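Local coordinates for putative pneumococcal surface protein (Streptococcus pneumoniae, PDB 4CNL) that probably anchors itself to the pneumococcal cell wall by binding the choline groups of teichoic acids through a choline-binding domain built of short repeats, at residues A[102-105]-A[110-113]; A[121-126]-A[145-150]; A[28-31]-A[37-40]; A[11-14]-A[20-23]; A[71-76]-A[80-85]. One frame throughout, in Å; residues are numbered along the deposited sequence.

Interaction 1 (A[102-105]-A[110-113]). With CHT (choline ion), chain B.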
# COMPACT_ATOMS: atom_id res chain seq x y z
N ALA A 102 5.08 -3.02 -0.10
CA ALA A 102 5.74 -4.02 0.73
C ALA A 102 4.94 -5.31 0.69
O ALA A 102 3.72 -5.27 0.64
CB ALA A 102 5.87 -3.52 2.17
N ARG A 103 5.62 -6.44 0.71
CA ARG A 103 4.95 -7.72 0.76
C ARG A 103 5.79 -8.79 1.43
O ARG A 103 6.93 -8.69 1.41
CB ARG A 103 4.47 -8.20 -0.59
CG ARG A 103 5.51 -8.64 -1.56
CD ARG A 103 6.69 -7.73 -1.65
NE ARG A 103 6.53 -6.59 -2.55
CZ ARG A 103 6.27 -6.63 -3.84
NH1 ARG A 103 6.12 -7.77 -4.41
NH2 ARG A 103 6.20 -5.52 -4.54
N ASN A 104 5.13 -9.74 2.07
CA ASN A 104 5.82 -10.74 2.88
C ASN A 104 6.83 -10.12 3.84
O ASN A 104 7.95 -10.59 3.94
CB ASN A 104 6.53 -11.75 1.98
CG ASN A 104 5.57 -12.52 1.10
OD1 ASN A 104 4.58 -13.06 1.58
ND2 ASN A 104 5.84 -12.53 -0.20
N ALA A 105 6.43 -9.06 4.53
CA ALA A 105 7.39 -8.29 5.30
C ALA A 105 6.72 -7.50 6.40
O ALA A 105 5.55 -7.13 6.30
CB ALA A 105 8.15 -7.33 4.37
N TYR A 110 3.41 -3.88 11.96
CA TYR A 110 2.40 -4.41 11.05
C TYR A 110 3.02 -5.38 10.06
O TYR A 110 4.21 -5.30 9.75
CB TYR A 110 1.71 -3.26 10.30
CG TYR A 110 1.17 -2.23 11.24
CD1 TYR A 110 -0.10 -2.37 11.78
CD2 TYR A 110 1.94 -1.13 11.61
CE1 TYR A 110 -0.60 -1.44 12.66
CE2 TYR A 110 1.44 -0.19 12.50
CZ TYR A 110 0.18 -0.35 13.02
OH TYR A 110 -0.32 0.57 13.90
N TYR A 111 2.21 -6.31 9.57
CA TYR A 111 2.71 -7.30 8.63
C TYR A 111 1.95 -7.22 7.31
O TYR A 111 0.72 -7.22 7.30
CB TYR A 111 2.59 -8.71 9.22
CG TYR A 111 3.19 -9.75 8.34
CD1 TYR A 111 4.57 -9.99 8.35
CD2 TYR A 111 2.40 -10.50 7.47
CE1 TYR A 111 5.13 -10.95 7.52
CE2 TYR A 111 2.95 -11.46 6.63
CZ TYR A 111 4.32 -11.68 6.67
OH TYR A 111 4.87 -12.62 5.84
N LEU A 112 2.69 -7.15 6.20
CA LEU A 112 2.09 -7.15 4.87
C LEU A 112 2.16 -8.55 4.27
O LEU A 112 3.24 -9.13 4.19
CB LEU A 112 2.80 -6.15 3.94
CG LEU A 112 2.69 -4.66 4.29
CD1 LEU A 112 1.26 -4.28 4.67
CD2 LEU A 112 3.69 -4.23 5.38
N LYS A 113 1.02 -9.09 3.87
CA LYS A 113 0.97 -10.43 3.30
C LYS A 113 1.50 -10.49 1.86
O LYS A 113 2.02 -9.49 1.33
CB LYS A 113 -0.47 -10.96 3.38
CG LYS A 113 -0.92 -11.19 4.82
CD LYS A 113 -2.37 -11.67 4.91
CE LYS A 113 -3.35 -10.52 4.74
NZ LYS A 113 -4.74 -10.97 5.01
C4 CHT B . -4.40 0.83 10.21
C5 CHT B . -3.03 0.25 9.90
C6 CHT B . -2.00 1.97 11.16
C7 CHT B . -0.75 0.69 9.63
C8 CHT B . -2.33 2.26 8.85
O6 CHT B . -4.71 0.55 11.57
N1 CHT B . -2.03 1.30 9.89
O HOH W 1 7.67 -13.22 6.04
O HOH W 2 3.09 -13.58 3.83
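Ala-105 and Leu-112 form a hydrogen-bonded antiparallel pair: Leu-112 N donates to Ala-105 O (2.9 Å), and Ala-105 N returns a bond to Leu-112 O (3.2 Å). Just before the pair, Asn-104 takes positive backbone angles (phi 49°, psi 46°) and also faces Leu-112, a G1 beta bulge, while its N makes a weak bond to Lys-113 O. Asparagine suits this place because it tolerates the left-handed backbone better than most residues other than glycine. The bulge leads into the hairpin of strands 105-107 and 110-112, the repeating element of choline-binding modules. On one side of the hairpin, the isobutyl group of Leu-112 bends back over the incoming chain, where CD2 lies 3.9 Å from Ala-102 CB; a small methyl there lets the leucine settle close to the backbone. The Tyr-111 ring lies obliquely against the bulge, with CG anti to its own backbone N (chi1 -175°), which carries OH to within 3.6 Å of Asn-104 CA. Two waters in the ring plane extend the hydroxyl's grip: one also donates to Asn-104 OD1 (2.7 Å), the other weakly to Asn-104 O. Tyr-110 turns away toward a choline, whose methyl C7 sits over the centre of the phenol ring, consistent with cation-pi binding; Trp-83, Trp-92 and Met-118 belong to the same pocket.

Interaction 2 (A[121-126]-A[145-150]). With CHT (choline ion), chain C; CHT (choline ion), chain E.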
# COMPACT_ATOMS: atom_id res chain seq x y z
N GLY A 121 -6.43 -8.82 12.62
CA GLY A 121 -7.27 -9.75 13.36
C GLY A 121 -7.08 -11.18 12.89
O GLY A 121 -8.04 -11.91 12.65
N GLU A 122 -5.82 -11.59 12.75
CA GLU A 122 -5.52 -12.88 12.15
C GLU A 122 -4.12 -13.36 12.50
O GLU A 122 -3.23 -12.56 12.83
CB GLU A 122 -5.66 -12.82 10.62
CG GLU A 122 -4.63 -11.94 9.94
CD GLU A 122 -4.90 -11.76 8.44
OE1 GLU A 122 -4.64 -12.71 7.67
OE2 GLU A 122 -5.37 -10.69 8.04
N TRP A 123 -3.94 -14.67 12.42
CA TRP A 123 -2.65 -15.30 12.60
C TRP A 123 -1.87 -15.32 11.30
O TRP A 123 -2.44 -15.54 10.23
CB TRP A 123 -2.84 -16.73 13.11
CG TRP A 123 -3.33 -16.82 14.51
CD1 TRP A 123 -4.63 -16.90 14.94
CD2 TRP A 123 -2.52 -16.85 15.69
NE1 TRP A 123 -4.67 -16.97 16.32
CE2 TRP A 123 -3.38 -16.93 16.80
CE3 TRP A 123 -1.13 -16.80 15.91
CZ2 TRP A 123 -2.91 -16.99 18.11
CZ3 TRP A 123 -0.67 -16.86 17.21
CH2 TRP A 123 -1.56 -16.95 18.29
N VAL A 124 -0.57 -15.06 11.37
CA VAL A 124 0.29 -15.25 10.22
C VAL A 124 1.52 -16.03 10.63
O VAL A 124 1.98 -15.95 11.77
CB VAL A 124 0.72 -13.91 9.57
CG1 VAL A 124 -0.50 -13.07 9.20
CG2 VAL A 124 1.67 -13.15 10.49
N TYR A 125 2.04 -16.81 9.70
CA TYR A 125 3.28 -17.53 9.93
C TYR A 125 4.42 -16.81 9.23
O TYR A 125 4.39 -16.64 8.01
CB TYR A 125 3.17 -18.97 9.45
CG TYR A 125 4.36 -19.82 9.85
CD1 TYR A 125 4.45 -20.35 11.13
CD2 TYR A 125 5.37 -20.11 8.94
CE1 TYR A 125 5.53 -21.13 11.50
CE2 TYR A 125 6.46 -20.90 9.30
CZ TYR A 125 6.52 -21.41 10.58
OH TYR A 125 7.60 -22.20 10.96
N ASP A 126 5.41 -16.40 10.00
CA ASP A 126 6.57 -15.71 9.43
C ASP A 126 7.62 -16.75 9.07
O ASP A 126 8.23 -17.34 9.95
CB ASP A 126 7.14 -14.67 10.39
CG ASP A 126 8.24 -13.83 9.75
OD1 ASP A 126 9.37 -14.34 9.61
OD2 ASP A 126 7.98 -12.65 9.42
N THR A 145 0.77 -11.37 25.76
CA THR A 145 -0.68 -11.43 25.92
C THR A 145 -1.25 -12.70 25.30
O THR A 145 -0.63 -13.33 24.44
CB THR A 145 -1.37 -10.19 25.31
OG1 THR A 145 -2.73 -10.12 25.76
CG2 THR A 145 -1.34 -10.26 23.78
N TRP A 146 -2.45 -13.08 25.74
CA TRP A 146 -3.13 -14.24 25.21
C TRP A 146 -3.98 -13.88 24.02
O TRP A 146 -4.57 -12.79 23.97
CB TRP A 146 -4.00 -14.89 26.28
CG TRP A 146 -3.22 -15.49 27.38
CD1 TRP A 146 -2.80 -14.87 28.52
CD2 TRP A 146 -2.75 -16.83 27.45
NE1 TRP A 146 -2.08 -15.75 29.30
CE2 TRP A 146 -2.04 -16.96 28.66
CE3 TRP A 146 -2.86 -17.94 26.61
CZ2 TRP A 146 -1.44 -18.16 29.05
CZ3 TRP A 146 -2.26 -19.12 26.98
CH2 TRP A 146 -1.56 -19.23 28.20
N GLN A 147 -4.02 -14.79 23.05
CA GLN A 147 -5.05 -14.77 22.01
C GLN A 147 -5.72 -16.13 22.07
O GLN A 147 -5.14 -17.13 21.64
CB GLN A 147 -4.45 -14.48 20.63
CG GLN A 147 -5.45 -14.61 19.48
CD GLN A 147 -6.65 -13.69 19.62
OE1 GLN A 147 -6.57 -12.61 20.23
NE2 GLN A 147 -7.77 -14.10 19.04
N GLY A 148 -6.91 -16.17 22.64
CA GLY A 148 -7.55 -17.44 22.92
C GLY A 148 -6.66 -18.23 23.87
O GLY A 148 -6.21 -17.70 24.88
N ASN A 149 -6.39 -19.48 23.51
CA ASN A 149 -5.58 -20.38 24.34
C ASN A 149 -4.11 -20.37 23.97
O ASN A 149 -3.34 -21.24 24.39
CB ASN A 149 -6.12 -21.80 24.24
CG ASN A 149 -7.56 -21.89 24.70
OD1 ASN A 149 -7.89 -21.49 25.81
ND2 ASN A 149 -8.42 -22.41 23.84
N TYR A 150 -3.71 -19.38 23.16
CA TYR A 150 -2.32 -19.23 22.77
C TYR A 150 -1.72 -17.99 23.39
O TYR A 150 -2.41 -17.00 23.59
CB TYR A 150 -2.20 -19.13 21.25
CG TYR A 150 -2.76 -20.31 20.52
CD1 TYR A 150 -2.00 -21.47 20.37
CD2 TYR A 150 -4.05 -20.29 19.99
CE1 TYR A 150 -2.50 -22.57 19.70
CE2 TYR A 150 -4.56 -21.39 19.32
CZ TYR A 150 -3.78 -22.52 19.18
OH TYR A 150 -4.28 -23.62 18.52
C4 CHT C . -4.78 -20.49 15.41
C5 CHT C . -3.78 -21.64 15.47
C6 CHT C . -2.14 -20.58 14.13
C7 CHT C . -2.13 -20.25 16.49
C8 CHT C . -1.57 -22.32 15.59
O6 CHT C . -5.21 -20.32 14.07
N1 CHT C . -2.42 -21.17 15.41
C4 CHT E . -5.41 -16.88 30.84
C5 CHT E . -5.95 -17.10 29.43
C6 CHT E . -6.25 -18.78 27.81
C7 CHT E . -4.84 -19.15 29.67
C8 CHT E . -7.18 -19.01 29.96
O6 CHT E . -5.32 -15.48 31.06
N1 CHT E . -6.05 -18.52 29.21
O HOH W 3 -7.78 -16.85 17.11
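Trp-123 meets the hairpin of strands 145-147 and 150-152 with the outer end of its indole: CH2 lies 3.7 Å from Tyr-150 CB, and CZ2 is equally close to Gln-147 CG. The two aromatic rings lean together obliquely, their planes 73° apart, and the methylenes of Tyr-150 and Gln-147 fill the angle beside the indole. Both rings turn a face to the same choline. Its methyl C7 sits 3.4 Å above the centre of the indole and 3.7 Å above the centre of the phenol, so the positive trimethylammonium group faces two electron-rich rings, as expected for cation-pi binding. Farther out, Gln-147 bends at chi2 (59°), which lets its aliphatic part pass the indole while the amide reaches a water; that water accepts from Trp-123 NE1 (3.2 Å) and, weakly, from Gln-147 NE2. A type II' turn from Gln-147 to Tyr-150 positions the Gln-147 and Tyr-150 side chains, and Gly-148, at its first corner, has the positive phi that glycine readily accepts. The same turn serves a second choline beside Trp-146, where Gly-148 O approaches C6. Trp-132 and Met-158 complete the site of the first choline, an aromatic cage between successive hairpins as in choline-binding repeat proteins.

Interaction 3 (A[28-31]-A[37-40]). With CHT (choline ion), chain D.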
# COMPACT_ATOMS: atom_id res chain seq x y z
N GLY A 28 -7.33 19.75 -17.07
CA GLY A 28 -8.28 18.78 -16.57
C GLY A 28 -7.51 17.57 -16.07
O GLY A 28 -6.56 17.71 -15.30
N SER A 29 -7.90 16.39 -16.54
CA SER A 29 -7.30 15.13 -16.11
C SER A 29 -6.04 14.76 -16.90
O SER A 29 -5.43 13.71 -16.67
CB SER A 29 -8.32 14.01 -16.23
OG SER A 29 -9.46 14.29 -15.44
N TYR A 30 -5.64 15.64 -17.81
CA TYR A 30 -4.56 15.36 -18.75
C TYR A 30 -3.35 16.24 -18.52
O TYR A 30 -3.47 17.37 -18.03
CB TYR A 30 -5.06 15.54 -20.19
CG TYR A 30 -6.34 14.78 -20.44
CD1 TYR A 30 -6.31 13.45 -20.81
CD2 TYR A 30 -7.58 15.39 -20.26
CE1 TYR A 30 -7.48 12.73 -21.01
CE2 TYR A 30 -8.75 14.68 -20.46
CZ TYR A 30 -8.69 13.36 -20.84
OH TYR A 30 -9.85 12.65 -21.05
N TYR A 31 -2.18 15.73 -18.88
CA TYR A 31 -0.95 16.48 -18.69
C TYR A 31 -0.26 16.75 -20.02
O TYR A 31 -0.01 15.82 -20.78
CB TYR A 31 0.00 15.72 -17.75
CG TYR A 31 1.24 16.52 -17.46
CD1 TYR A 31 1.21 17.55 -16.53
CD2 TYR A 31 2.43 16.29 -18.16
CE1 TYR A 31 2.33 18.32 -16.28
CE2 TYR A 31 3.57 17.05 -17.90
CZ TYR A 31 3.51 18.07 -16.96
OH TYR A 31 4.61 18.86 -16.70
N LYS A 37 2.89 17.85 -26.20
CA LYS A 37 2.19 16.59 -26.44
C LYS A 37 1.55 16.08 -25.17
O LYS A 37 2.18 16.10 -24.12
CB LYS A 37 3.14 15.53 -26.99
CG LYS A 37 3.77 15.91 -28.32
CD LYS A 37 4.63 14.76 -28.84
CE LYS A 37 5.35 15.16 -30.13
NZ LYS A 37 6.31 14.11 -30.57
N MET A 38 0.31 15.62 -25.28
CA MET A 38 -0.37 14.95 -24.16
C MET A 38 0.37 13.70 -23.70
O MET A 38 0.69 12.83 -24.51
CB MET A 38 -1.80 14.58 -24.57
CG MET A 38 -2.60 13.97 -23.44
SD MET A 38 -4.19 13.33 -23.96
CE MET A 38 -3.71 11.83 -24.80
N ALA A 39 0.65 13.60 -22.40
CA ALA A 39 1.24 12.39 -21.85
C ALA A 39 0.28 11.21 -21.98
O ALA A 39 -0.93 11.34 -21.82
CB ALA A 39 1.64 12.61 -20.39
N GLN A 40 0.84 10.03 -22.27
CA GLN A 40 0.02 8.85 -22.46
C GLN A 40 0.83 7.61 -22.08
O GLN A 40 1.98 7.46 -22.49
CB GLN A 40 -0.45 8.75 -23.91
CG GLN A 40 -1.48 7.67 -24.14
CD GLN A 40 -2.01 7.69 -25.56
OE1 GLN A 40 -2.59 8.68 -26.01
NE2 GLN A 40 -1.81 6.59 -26.29
C4 CHT D . -8.19 11.50 -26.15
C5 CHT D . -7.52 12.73 -25.55
C6 CHT D . -9.68 13.23 -24.71
C7 CHT D . -7.91 14.76 -24.43
C8 CHT D . -8.85 14.40 -26.57
O6 CHT D . -7.63 10.33 -25.57
N1 CHT D . -8.49 13.78 -25.32
O HOH W 4 -2.27 13.26 -20.18
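Met-38 extends its chain away from its own backbone N (chi1 -176°), stays extended at chi2 and bends only at chi3 (75°), which carries SD to 3.8 Å from Tyr-30 CD1. Tyr-30 meets it with CG beside the backbone N and anti to the carbonyl carbon (chi1 -51°). The result is an oblique Met-aromatic contact on the wall of a choline site, formed where the hairpin of a choline-binding repeat meets the connecting loop that follows it. The sulfur lies off the ring normal, 4.8 Å from the ring centroid, leaving the middle of that face to the choline, whose methyl C7 stands over it. Methionine fits this wall well: its unbranched, polarisable end can touch both the phenol and the ligand, and SD also approaches choline C5. Trp-5 and Trp-12 add the other aromatic surfaces of the pocket, and Asp-58 contributes its backbone O.

The backbone keeps the loop in step with the strand. Ala-39 N donates to Tyr-31 O at 2.8 Å, while Met-38 CA makes a longer CH contact with the same oxygen. Tyr-31 points its ring away from Tyr-30, as successive strand residues do, and meets Ala-39 CB at its edge; the short methyl lets the loop run near the ring. A water accepts from Tyr-31 N at 2.8 Å and lies 2.9 Å from Ala-39 O, to which it can donate.

Interaction 4 (A[11-14]-A[20-23]). With CHT (choline ion), chain D.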
# COMPACT_ATOMS: atom_id res chain seq x y z
N ALA A 11 -0.04 13.21 -32.20
CA ALA A 11 -0.14 13.48 -30.76
C ALA A 11 -1.26 14.46 -30.47
O ALA A 11 -1.63 15.25 -31.34
CB ALA A 11 1.17 14.03 -30.22
N TRP A 12 -1.78 14.42 -29.25
CA TRP A 12 -2.80 15.37 -28.82
C TRP A 12 -2.17 16.60 -28.22
O TRP A 12 -1.21 16.51 -27.44
CB TRP A 12 -3.76 14.71 -27.80
CG TRP A 12 -4.79 13.85 -28.45
CD1 TRP A 12 -4.78 12.49 -28.54
CD2 TRP A 12 -5.97 14.29 -29.13
NE1 TRP A 12 -5.89 12.05 -29.22
CE2 TRP A 12 -6.64 13.14 -29.60
CE3 TRP A 12 -6.52 15.55 -29.39
CZ2 TRP A 12 -7.83 13.22 -30.31
CZ3 TRP A 12 -7.72 15.62 -30.09
CH2 TRP A 12 -8.35 14.46 -30.55
N TYR A 13 -2.69 17.76 -28.62
CA TYR A 13 -2.28 19.06 -28.09
C TYR A 13 -3.50 19.77 -27.53
O TYR A 13 -4.63 19.53 -27.97
CB TYR A 13 -1.64 19.93 -29.19
CG TYR A 13 -0.35 19.36 -29.71
CD1 TYR A 13 -0.36 18.34 -30.65
CD2 TYR A 13 0.87 19.83 -29.25
CE1 TYR A 13 0.83 17.80 -31.13
CE2 TYR A 13 2.06 19.29 -29.71
CZ TYR A 13 2.03 18.28 -30.65
OH TYR A 13 3.21 17.74 -31.11
N TYR A 14 -3.28 20.68 -26.58
CA TYR A 14 -4.38 21.48 -26.08
C TYR A 14 -4.11 22.96 -26.33
O TYR A 14 -3.11 23.50 -25.87
CB TYR A 14 -4.62 21.22 -24.59
CG TYR A 14 -5.82 21.98 -24.08
CD1 TYR A 14 -7.11 21.48 -24.25
CD2 TYR A 14 -5.67 23.21 -23.45
CE1 TYR A 14 -8.22 22.19 -23.81
CE2 TYR A 14 -6.78 23.92 -23.00
CZ TYR A 14 -8.04 23.41 -23.19
OH TYR A 14 -9.13 24.11 -22.73
N ASN A 20 -3.06 29.37 -27.98
CA ASN A 20 -1.66 29.00 -27.80
C ASN A 20 -1.52 27.61 -27.17
O ASN A 20 -2.39 27.19 -26.40
CB ASN A 20 -0.95 30.05 -26.95
CG ASN A 20 -1.02 31.43 -27.57
OD1 ASN A 20 -1.35 32.43 -26.90
ND2 ASN A 20 -0.74 31.50 -28.86
N LEU A 21 -0.45 26.90 -27.51
CA LEU A 21 -0.26 25.55 -26.96
C LEU A 21 0.03 25.58 -25.48
O LEU A 21 0.83 26.37 -25.00
CB LEU A 21 0.88 24.81 -27.67
CG LEU A 21 0.71 24.53 -29.17
CD1 LEU A 21 1.92 23.76 -29.70
CD2 LEU A 21 -0.56 23.74 -29.42
N VAL A 22 -0.63 24.68 -24.74
CA VAL A 22 -0.32 24.48 -23.34
C VAL A 22 0.85 23.50 -23.23
O VAL A 22 0.86 22.45 -23.88
CB VAL A 22 -1.54 23.95 -22.57
CG1 VAL A 22 -1.15 23.54 -21.15
CG2 VAL A 22 -2.67 25.01 -22.57
N LYS A 23 1.85 23.86 -22.43
CA LYS A 23 3.05 23.03 -22.29
C LYS A 23 3.47 22.97 -20.82
O LYS A 23 3.35 23.97 -20.11
CB LYS A 23 4.21 23.56 -23.13
CG LYS A 23 3.89 23.71 -24.61
CD LYS A 23 5.07 24.29 -25.39
CE LYS A 23 4.76 24.38 -26.87
NZ LYS A 23 5.90 25.02 -27.62
C4 CHT D . -8.19 11.50 -26.15
C5 CHT D . -7.52 12.73 -25.55
C6 CHT D . -9.68 13.23 -24.71
C7 CHT D . -7.91 14.76 -24.43
C8 CHT D . -8.85 14.40 -26.57
O6 CHT D . -7.63 10.33 -25.57
N1 CHT D . -8.49 13.78 -25.32
O HOH W 5 -0.51 21.33 -26.07
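Tyr-14 and Val-22 lie side by side and point the same way, so that Val-22 CG2 arrives at the edge of the phenol, in its plane, 3.6 Å from Tyr-14 CD2. Trp-5 and Tyr-14 also pack edge-to-face. A beta-branched residue is apt here: Val-22 has CG1 anti to its backbone N (chi1 172°), which sets CG2 on the side of the tyrosine, near both the ring and the carbonyl of Tyr-14. Tyr-13 and Leu-21 form the other half of the contact and meet at an angle. The forked end of the leucine comes back toward the strand, with CD2 4.0 Å from Tyr-13 CB and CD1 4.1 Å from Tyr-13 CD2, an ordinary apolar contact near the surface.

Between these two pairs the main chains are joined directly. Val-22 N donates to Tyr-14 O at 3.0 Å, and beside this bond a water accepts from Tyr-14 N and can donate to Val-22 O (2.8 Å). The water thus links the same two residues as the direct bond.

Neighbouring Trp-12 lays its indole against a choline, whose methyl C8 is offset toward the rim of the ring. Strand 11-15, which carries Trp-12, Tyr-13 and Tyr-14, pairs antiparallel with strand 4-8 in the first hairpin of the chain; the 20-23 loop leads on to strand 25-27, and Leu-32 of strand 30-32 touches both Tyr-14 and Val-22.

Interaction 5 (A[71-76]-A[80-85]). With CHT (choline ion), chain B; SO4 (sulfate ion), chain L.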
# COMPACT_ATOMS: atom_id res chain seq x y z
N TYR A 71 0.93 2.57 -6.29
CA TYR A 71 -0.45 2.95 -6.03
C TYR A 71 -0.68 4.44 -6.22
O TYR A 71 0.02 5.26 -5.62
CB TYR A 71 -0.87 2.52 -4.61
CG TYR A 71 -2.35 2.70 -4.36
CD1 TYR A 71 -3.26 1.77 -4.83
CD2 TYR A 71 -2.83 3.79 -3.65
CE1 TYR A 71 -4.62 1.92 -4.62
CE2 TYR A 71 -4.19 3.96 -3.43
CZ TYR A 71 -5.08 3.01 -3.93
OH TYR A 71 -6.43 3.17 -3.72
N LEU A 72 -1.65 4.79 -7.05
CA LEU A 72 -2.04 6.18 -7.22
C LEU A 72 -3.20 6.50 -6.29
O LEU A 72 -4.25 5.85 -6.34
CB LEU A 72 -2.42 6.46 -8.68
CG LEU A 72 -1.34 6.32 -9.76
CD1 LEU A 72 -0.04 7.03 -9.35
CD2 LEU A 72 -1.07 4.86 -10.14
N LYS A 73 -3.00 7.50 -5.43
CA LYS A 73 -4.02 7.87 -4.45
C LYS A 73 -5.22 8.57 -5.11
O LYS A 73 -5.26 8.71 -6.34
CB LYS A 73 -3.38 8.74 -3.36
CG LYS A 73 -2.24 7.99 -2.64
CD LYS A 73 -1.67 8.79 -1.48
CE LYS A 73 -0.81 9.95 -1.96
NZ LYS A 73 -0.33 10.75 -0.80
N SER A 74 -6.21 8.97 -4.32
CA SER A 74 -7.44 9.52 -4.89
C SER A 74 -7.20 10.84 -5.62
O SER A 74 -7.98 11.21 -6.50
CB SER A 74 -8.50 9.71 -3.80
OG SER A 74 -8.05 10.64 -2.83
N ASN A 75 -6.13 11.54 -5.24
CA ASN A 75 -5.75 12.80 -5.91
C ASN A 75 -4.77 12.58 -7.06
O ASN A 75 -4.25 13.54 -7.63
CB ASN A 75 -5.17 13.81 -4.91
CG ASN A 75 -3.92 13.30 -4.19
OD1 ASN A 75 -3.40 12.23 -4.49
ND2 ASN A 75 -3.43 14.08 -3.24
N GLY A 76 -4.54 11.31 -7.40
CA GLY A 76 -3.64 10.95 -8.48
C GLY A 76 -2.19 10.76 -8.07
O GLY A 76 -1.41 10.15 -8.82
N GLN A 80 4.07 7.07 -1.51
CA GLN A 80 5.49 6.88 -1.24
C GLN A 80 5.74 6.93 0.25
O GLN A 80 5.44 7.94 0.88
CB GLN A 80 6.34 7.97 -1.92
CG GLN A 80 6.70 7.68 -3.35
CD GLN A 80 7.56 8.78 -4.00
OE1 GLN A 80 7.04 9.82 -4.42
NE2 GLN A 80 8.86 8.53 -4.10
N GLY A 81 6.31 5.86 0.79
CA GLY A 81 6.64 5.80 2.20
C GLY A 81 5.45 6.07 3.09
O GLY A 81 5.52 6.86 4.04
N GLU A 82 4.34 5.39 2.81
CA GLU A 82 3.12 5.70 3.52
C GLU A 82 2.12 4.56 3.42
O GLU A 82 2.19 3.72 2.51
CB GLU A 82 2.49 6.99 2.98
CG GLU A 82 1.97 6.87 1.55
CD GLU A 82 1.55 8.22 0.96
OE1 GLU A 82 0.55 8.80 1.43
OE2 GLU A 82 2.23 8.68 0.02
N TRP A 83 1.20 4.56 4.37
CA TRP A 83 0.08 3.64 4.37
C TRP A 83 -1.08 4.21 3.58
O TRP A 83 -1.39 5.39 3.69
CB TRP A 83 -0.38 3.38 5.80
CG TRP A 83 0.59 2.57 6.58
CD1 TRP A 83 1.61 3.03 7.36
CD2 TRP A 83 0.64 1.14 6.64
NE1 TRP A 83 2.29 1.96 7.92
CE2 TRP A 83 1.72 0.79 7.48
CE3 TRP A 83 -0.12 0.12 6.06
CZ2 TRP A 83 2.05 -0.54 7.77
CZ3 TRP A 83 0.20 -1.20 6.34
CH2 TRP A 83 1.29 -1.52 7.19
N VAL A 84 -1.73 3.36 2.79
CA VAL A 84 -2.96 3.74 2.12
C VAL A 84 -4.03 2.69 2.35
O VAL A 84 -3.73 1.50 2.48
CB VAL A 84 -2.76 3.92 0.60
CG1 VAL A 84 -1.68 4.96 0.32
CG2 VAL A 84 -2.44 2.58 -0.06
N TYR A 85 -5.28 3.12 2.38
CA TYR A 85 -6.40 2.20 2.43
C TYR A 85 -7.11 2.17 1.09
O TYR A 85 -7.57 3.21 0.60
CB TYR A 85 -7.37 2.58 3.54
CG TYR A 85 -8.49 1.58 3.73
CD1 TYR A 85 -8.27 0.39 4.40
CD2 TYR A 85 -9.77 1.83 3.24
CE1 TYR A 85 -9.28 -0.53 4.59
CE2 TYR A 85 -10.81 0.91 3.43
CZ TYR A 85 -10.55 -0.27 4.10
OH TYR A 85 -11.55 -1.20 4.31
C4 CHT B . -4.40 0.83 10.21
C5 CHT B . -3.03 0.25 9.90
C6 CHT B . -2.00 1.97 11.16
C7 CHT B . -0.75 0.69 9.63
C8 CHT B . -2.33 2.26 8.85
O6 CHT B . -4.71 0.55 11.57
N1 CHT B . -2.03 1.30 9.89
S SO4 L . -1.05 14.17 -0.36
O1 SO4 L . -1.48 15.42 -0.99
O2 SO4 L . -1.52 14.13 1.02
O3 SO4 L . -1.61 13.03 -1.09
O4 SO4 L . 0.41 14.09 -0.39
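Val-84 and Lys-73 have the most surface buried here, followed by Tyr-71, and between them they divide the contact into an apolar and a charged half. Val-84 CG2 makes an off-centre CH-pi contact with the Tyr-71 ring, 4.3 Å from the centroid and 30° from the normal; its nearest ring atom is Tyr-71 CD2 (3.8 Å). A branched, compact side chain fits this buried place, and Leu-95 of the partner strand 91-95 touches both residues. The aliphatic part of Lys-73 runs beside Val-84, and a bend at chi3 (-74°) brings its ammonium to Glu-82. Lys-73 NZ bonds to Glu-82 OE1 at 3.1 Å on the syn side, somewhat out of the carboxylate plane, and more weakly to OE2, giving a salt bridge. The carboxylate is itself held: Gln-80 N donates to the anti lone pair of Glu-82 OE2 (2.9 Å), across the G1 bulge of Gly-81 and Glu-82. Trp-83, between Glu-82 and Val-84, points elsewhere and turns a face of its indole to a choline methyl, C7. The turn from Lys-73 to Gly-76 brings in Asn-75, whose ND2 donates to sulfate O3, which also takes a 2.6 Å bond from Lys-73 NZ. The lysine thus stands between two anions, which would be expected to favour its charged form; the sulfate probably comes from the crystallisation liquor, whereas the carboxylate ties the turn to the next hairpin.

Overall arrangement
The five contacts follow one another along an elongated chain of hairpins. Interactions 1, 3 and 5 are partly buried, whereas interactions 2 and 4 lie at the surface. Neighbours share elements: interactions 3 and 4, with centres about 9 Å apart, both touch one choline and are probably joined by Met-38 N to Trp-12 O, while interactions 1 and 5 share another choline. The Lys-113 to Glu-122 salt bridge between interactions 1 and 2 echoes the one within interaction 5. Backbone bonds dominate interaction 1; interactions 3 and 4 each combine one direct bond with a water bridge; interaction 2, lacking direct hydrogen bonds, rests on aromatic and aliphatic packing around its ligand.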